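Local coordinates for tRNA (uracil(54)-C(5))-methyltransferase (Pyrococcus abyssi, PDB 2JJQ), which catalyses the S-adenosyl-L-methionine-dependent methylation of uridine 54 in tRNA to 5-methyluridine, at residues A[296-301]-A[368-373]; A[382-385]-A[390-393]. One frame throughout, in Å; residues are numbered along the deposited sequence.

Contact 1 (A[296-301]-A[368-373]). With SAH (S-adenosyl-L-homocysteine), chain B.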
loop_
_atom_site.group_PDB
_atom_site.type_symbol
_atom_site.label_atom_id
_atom_site.label_comp_id
_atom_site.label_asym_id
_atom_site.label_seq_id
_atom_site.Cartn_x
_atom_site.Cartn_y
_atom_site.Cartn_z
ATOM N N ASP A 296 10.460 -17.475 1.563
ATOM C CA ASP A 296 9.666 -16.255 1.434
ATOM C C ASP A 296 9.660 -15.632 2.858
ATOM O O ASP A 296 8.735 -15.887 3.675
ATOM C CB ASP A 296 8.244 -16.577 0.924
ATOM C CG ASP A 296 7.376 -15.311 0.667
ATOM O OD1 ASP A 296 7.971 -14.189 0.625
ATOM O OD2 ASP A 296 6.122 -15.467 0.468
ATOM N N MET A 297 10.673 -14.805 3.137
ATOM C CA MET A 297 10.847 -14.188 4.454
ATOM C C MET A 297 10.036 -12.875 4.517
ATOM O O MET A 297 10.058 -12.091 3.567
ATOM C CB MET A 297 12.349 -13.993 4.757
ATOM C CG MET A 297 12.608 -13.436 6.209
ATOM S SD MET A 297 11.767 -14.450 7.448
ATOM C CE MET A 297 11.663 -13.330 8.845
ATOM N N TYR A 298 9.386 -12.631 5.657
ATOM C CA TYR A 298 8.392 -11.563 5.799
ATOM C C TYR A 298 7.280 -11.819 4.760
ATOM O O TYR A 298 6.883 -10.931 4.037
ATOM C CB TYR A 298 9.007 -10.200 5.553
ATOM C CG TYR A 298 10.303 -9.916 6.321
ATOM C CD1 TYR A 298 10.266 -9.508 7.652
ATOM C CD2 TYR A 298 11.548 -9.984 5.677
ATOM C CE1 TYR A 298 11.439 -9.238 8.347
ATOM C CE2 TYR A 298 12.705 -9.668 6.347
ATOM C CZ TYR A 298 12.639 -9.301 7.677
ATOM O OH TYR A 298 13.809 -8.983 8.311
ATOM N N SER A 299 6.756 -13.044 4.754
ATOM C CA SER A 299 5.812 -13.487 3.668
ATOM C C SER A 299 4.486 -12.777 3.710
ATOM O O SER A 299 3.723 -12.800 2.739
ATOM C CB SER A 299 5.532 -14.982 3.791
ATOM O OG SER A 299 4.822 -15.247 4.998
ATOM N N GLY A 300 4.135 -12.205 4.856
ATOM C CA GLY A 300 2.733 -11.776 5.004
ATOM C C GLY A 300 1.822 -12.925 4.635
ATOM O O GLY A 300 2.060 -14.086 5.015
ATOM N N VAL A 301 0.766 -12.598 3.895
ATOM C CA VAL A 301 -0.222 -13.604 3.490
ATOM C C VAL A 301 0.270 -14.456 2.315
ATOM O O VAL A 301 -0.465 -15.290 1.822
ATOM C CB VAL A 301 -1.512 -12.920 3.077
ATOM C CG1 VAL A 301 -2.094 -12.085 4.270
ATOM C CG2 VAL A 301 -1.311 -12.067 1.816
ATOM N N PRO A 368 19.627 -6.995 12.034
ATOM C CA PRO A 368 21.074 -7.309 11.958
ATOM C C PRO A 368 21.441 -8.787 12.077
ATOM O O PRO A 368 22.358 -9.255 11.374
ATOM C CB PRO A 368 21.651 -6.486 13.129
ATOM C CG PRO A 368 20.766 -5.219 13.100
ATOM C CD PRO A 368 19.366 -5.807 12.878
ATOM N N ARG A 369 20.756 -9.529 12.934
ATOM C CA ARG A 369 21.005 -10.971 13.079
ATOM C C ARG A 369 20.682 -11.753 11.801
ATOM O O ARG A 369 21.337 -12.726 11.468
ATOM C CB ARG A 369 20.223 -11.578 14.251
ATOM C CG ARG A 369 20.849 -11.247 15.610
ATOM C CD ARG A 369 20.046 -11.740 16.813
ATOM N NE ARG A 369 20.800 -11.475 18.040
ATOM C CZ ARG A 369 20.283 -11.516 19.268
ATOM N NH1 ARG A 369 18.986 -11.799 19.441
ATOM N NH2 ARG A 369 21.063 -11.267 20.328
ATOM N N LEU A 370 19.637 -11.337 11.108
ATOM C CA LEU A 370 19.274 -11.974 9.841
ATOM C C LEU A 370 20.362 -11.636 8.811
ATOM O O LEU A 370 20.768 -12.504 8.037
ATOM C CB LEU A 370 17.907 -11.438 9.373
ATOM C CG LEU A 370 17.501 -11.924 7.979
ATOM C CD1 LEU A 370 17.532 -13.460 7.850
ATOM C CD2 LEU A 370 16.066 -11.365 7.662
ATOM N N VAL A 371 20.827 -10.377 8.767
ATOM C CA VAL A 371 21.945 -10.078 7.857
ATOM C C VAL A 371 23.216 -10.898 8.123
ATOM O O VAL A 371 23.837 -11.429 7.185
ATOM C CB VAL A 371 22.188 -8.553 7.479
ATOM C CG1 VAL A 371 21.092 -7.533 7.949
ATOM C CG2 VAL A 371 23.667 -8.120 7.366
ATOM N N LYS A 372 23.545 -11.066 9.400
ATOM C CA LYS A 372 24.661 -11.973 9.754
ATOM C C LYS A 372 24.459 -13.396 9.236
ATOM O O LYS A 372 25.390 -14.033 8.676
ATOM C CB LYS A 372 24.848 -12.015 11.270
ATOM C CG LYS A 372 25.281 -10.658 11.854
ATOM C CD LYS A 372 25.785 -10.775 13.275
ATOM C CE LYS A 372 26.229 -9.415 13.835
ATOM N NZ LYS A 372 26.964 -9.607 15.145
ATOM N N ARG A 373 23.235 -13.908 9.411
ATOM C CA ARG A 373 22.916 -15.267 9.018
ATOM C C ARG A 373 23.002 -15.420 7.503
ATOM O O ARG A 373 23.544 -16.407 7.002
ATOM C CB ARG A 373 21.544 -15.660 9.532
ATOM C CG ARG A 373 21.532 -15.954 11.021
ATOM C CD ARG A 373 20.135 -16.333 11.472
ATOM N NE ARG A 373 20.259 -16.896 12.800
ATOM C CZ ARG A 373 19.729 -16.345 13.882
ATOM N NH1 ARG A 373 19.001 -15.236 13.766
ATOM N NH2 ARG A 373 19.911 -16.919 15.073
HETATM N N SAH B . 5.611 -9.984 1.332
HETATM C CA SAH B . 4.387 -9.523 2.067
HETATM C CB SAH B . 4.575 -8.110 2.618
HETATM C CG SAH B . 5.644 -8.028 3.685
HETATM S SD SAH B . 5.281 -6.571 4.680
HETATM C C SAH B . 3.241 -9.482 1.084
HETATM O O SAH B . 2.059 -9.315 1.424
HETATM O OXT SAH B . 3.495 -9.590 -0.107
HETATM C "C5'" SAH B . 6.496 -6.846 5.946
HETATM C "C4'" SAH B . 6.102 -8.062 6.804
HETATM O "O4'" SAH B . 6.979 -8.214 7.952
HETATM C "C3'" SAH B . 4.691 -7.993 7.389
HETATM O "O3'" SAH B . 3.925 -9.099 6.869
HETATM C "C2'" SAH B . 4.905 -8.069 8.922
HETATM O "O2'" SAH B . 3.935 -8.829 9.647
HETATM C "C1'" SAH B . 6.229 -8.762 9.053
HETATM N N9 SAH B . 7.106 -8.388 10.157
HETATM C C8 SAH B . 7.268 -7.167 10.720
HETATM N N7 SAH B . 8.276 -7.233 11.631
HETATM C C5 SAH B . 8.776 -8.479 11.619
HETATM C C6 SAH B . 9.848 -9.216 12.320
HETATM N N6 SAH B . 10.575 -8.545 13.247
HETATM N N1 SAH B . 10.027 -10.537 11.989
HETATM C C2 SAH B . 9.276 -11.171 11.061
HETATM N N3 SAH B . 8.282 -10.551 10.410
HETATM C C4 SAH B . 8.013 -9.244 10.638
#

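Contact 2 (A[382-385]-A[390-393])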
loop_
_atom_site.group_PDB
_atom_site.type_symbol
_atom_site.label_atom_id
_atom_site.label_comp_id
_atom_site.label_asym_id
_atom_site.label_seq_id
_atom_site.Cartn_x
_atom_site.Cartn_y
_atom_site.Cartn_z
ATOM N N ILE A 382 19.675 -13.573 -3.228
ATOM C CA ILE A 382 18.706 -12.891 -2.381
ATOM C C ILE A 382 17.844 -11.991 -3.248
ATOM O O ILE A 382 18.365 -11.210 -4.062
ATOM C CB ILE A 382 19.384 -12.044 -1.244
ATOM C CG1 ILE A 382 20.123 -12.974 -0.290
ATOM C CG2 ILE A 382 18.308 -11.241 -0.536
ATOM C CD1 ILE A 382 21.088 -12.214 0.704
ATOM N N VAL A 383 16.521 -12.051 -3.072
ATOM C CA VAL A 383 15.641 -11.074 -3.758
ATOM C C VAL A 383 15.065 -10.147 -2.689
ATOM O O VAL A 383 14.392 -10.600 -1.799
ATOM C CB VAL A 383 14.452 -11.779 -4.569
ATOM C CG1 VAL A 383 13.523 -10.707 -5.163
ATOM C CG2 VAL A 383 15.000 -12.699 -5.653
ATOM N N TYR A 384 15.356 -8.854 -2.770
ATOM C CA TYR A 384 14.996 -7.913 -1.734
ATOM C C TYR A 384 13.925 -7.000 -2.345
ATOM O O TYR A 384 14.169 -6.360 -3.369
ATOM C CB TYR A 384 16.243 -7.131 -1.314
ATOM C CG TYR A 384 16.128 -6.252 -0.052
ATOM C CD1 TYR A 384 17.205 -6.147 0.849
ATOM C CD2 TYR A 384 14.954 -5.569 0.252
ATOM C CE1 TYR A 384 17.151 -5.316 2.006
ATOM C CE2 TYR A 384 14.893 -4.714 1.397
ATOM C CZ TYR A 384 15.990 -4.630 2.276
ATOM O OH TYR A 384 15.892 -3.807 3.389
ATOM N N VAL A 385 12.728 -7.000 -1.760
ATOM C CA VAL A 385 11.633 -6.137 -2.192
ATOM C C VAL A 385 11.436 -5.071 -1.129
ATOM O O VAL A 385 11.419 -5.386 0.061
ATOM C CB VAL A 385 10.347 -7.000 -2.311
ATOM C CG1 VAL A 385 9.133 -6.171 -2.654
ATOM C CG2 VAL A 385 10.580 -8.108 -3.343
ATOM N N GLU A 390 15.977 4.102 0.870
ATOM C CA GLU A 390 17.088 4.395 1.736
ATOM C C GLU A 390 17.426 3.241 2.668
ATOM O O GLU A 390 18.605 3.007 2.937
ATOM C CB GLU A 390 16.828 5.709 2.507
ATOM C CG GLU A 390 16.851 6.906 1.569
ATOM C CD GLU A 390 16.789 8.256 2.279
ATOM O OE1 GLU A 390 16.283 8.333 3.433
ATOM O OE2 GLU A 390 17.230 9.245 1.640
ATOM N N THR A 391 16.406 2.551 3.182
ATOM C CA THR A 391 16.643 1.368 4.034
ATOM C C THR A 391 17.219 0.217 3.217
ATOM O O THR A 391 18.141 -0.460 3.675
ATOM C CB THR A 391 15.381 0.910 4.801
ATOM O OG1 THR A 391 14.488 0.279 3.883
ATOM C CG2 THR A 391 14.679 2.085 5.284
ATOM N N PHE A 392 16.694 0.008 2.006
ATOM C CA PHE A 392 17.284 -0.976 1.103
ATOM C C PHE A 392 18.785 -0.683 0.905
ATOM O O PHE A 392 19.636 -1.573 0.991
ATOM C CB PHE A 392 16.608 -0.925 -0.257
ATOM C CG PHE A 392 17.355 -1.687 -1.295
ATOM C CD1 PHE A 392 17.385 -3.096 -1.242
ATOM C CD2 PHE A 392 18.047 -1.028 -2.313
ATOM C CE1 PHE A 392 18.100 -3.815 -2.230
ATOM C CE2 PHE A 392 18.747 -1.719 -3.249
ATOM C CZ PHE A 392 18.775 -3.116 -3.232
ATOM N N ALA A 393 19.100 0.571 0.608
ATOM C CA ALA A 393 20.491 0.959 0.307
ATOM C C ALA A 393 21.404 0.666 1.489
ATOM O O ALA A 393 22.539 0.208 1.302
ATOM C CB ALA A 393 20.568 2.456 -0.078
#

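Contact 1 (A[296-301]-A[368-373])
Leu370 reaches through one methyl group from helix 368-377 to Met297 and Tyr298, where strand 293-297 runs out into a loop, a worked case of how a cofactor pocket borrows its second shell from a helix distant in sequence. Its CD2 lies 3.3 Å from Tyr298 OH and 4.0 Å from Tyr298 CE2, approaching the ring obliquely, and stays 4.3 Å from Met297 CG. CG of Leu370 stands anti to the backbone nitrogen (chi1 174°), which carries this branch off the helix to meet a tyrosine coming from the opposite direction. Beside the methyl, Tyr298 OH is hydrogen-bonded to Asp346, a residue of the S-adenosyl-L-methionine site.

The close packing is gathered round Tyr298, between Met297, the adenine and the Leu370 methyl. Met297 bends at chi2 (52°) and sets CE 4.1 Å above the centre of the Tyr298 ring, a Met-aromatic contact by its methyl, while the same CE is 3.9 Å from C2 of the adenine in S-adenosyl-L-homocysteine. Tyr298 CD1 packs 3.6 Å from the adenine N3, and C4 of the adenine lies in the plane of the ring at its edge. At the amino-acid end the ligand N donates a hydrogen bond of 3.1 Å to Tyr298 O. The helix-strand contact itself is small, burying just 90 Å² with no hydrogen bond across it, and the loose side is the outer, solvent-facing one of helix 368-377, where Pro368, Arg369 and Lys372 are exposed.

Gly300 begins a glycine-rich turn with positive phi, its CA 3.5 Å from the ligand O3', and its backbone nitrogen is hydrogen-bonded to Asp319, a residue of the same site. A strand running into such a turn beside the ribose is the hallmark of the cofactor site in the class I, Rossmann-like methyltransferase fold.

Contact 2 (A[382-385]-A[390-393])
A strand of the catalytic-domain sheet and the helix that follows it in the chain meet here through an aromatic pair. Tyr384, on strand 381-386, and Phe392, on helix 389-398, form a T-shaped stack: the edge of Phe392 points at the face of Tyr384, with centroids 5.0 Å apart and planes at 90°. Phe392 CD1 is the atom that does the touching, 3.5 Å above the centre of the tyrosine ring and 3.6 Å from Tyr384 CG, while Phe392 CE1 reaches back to 3.9 Å from Tyr384 CB. With CG anti to the backbone nitrogen (chi1 -170°), Tyr384 extends from the strand under the helix, and its OH comes within 3.9 Å of Phe392 CA.

That hydroxyl is hydrogen-bonded to Asp395, one turn further along the same helix, which holds the far end of the ring as the stack holds its face. Thr391 OG1 turns instead to Asn388 O, at the helix start. Around the pair, Leu420 and Ala422 of strand 419-424 and Leu112 of helix 97-112 pack against Phe392. Such apolar packing of a helix on its preceding strand is characteristic of the alpha/beta layers of the Rossmann-like methyltransferase fold.

How the contacts relate
Contact 1 closes before contact 2 opens, and helix 368-377 of the first leads along the chain into strand 381-386 of the second. Their centres are 11 Å apart and their nearest atoms about 7 Å, so the two do not touch. Both reach the same mixed sheet, in which strand 356-359 lies between strands 293-297 and 381-386, and Leu366 is a shared neighbour, touching both Tyr298 and Tyr384. Contact 2 packs helix 389-398 on the sheet, with the side chain of Tyr384 about 10 Å from the bound S-adenosyl-L-homocysteine. Cys387, the predicted nucleophile, lies in the short link between its two segments, so it frames the probable catalytic loop while contact 1 belongs to the cofactor pocket.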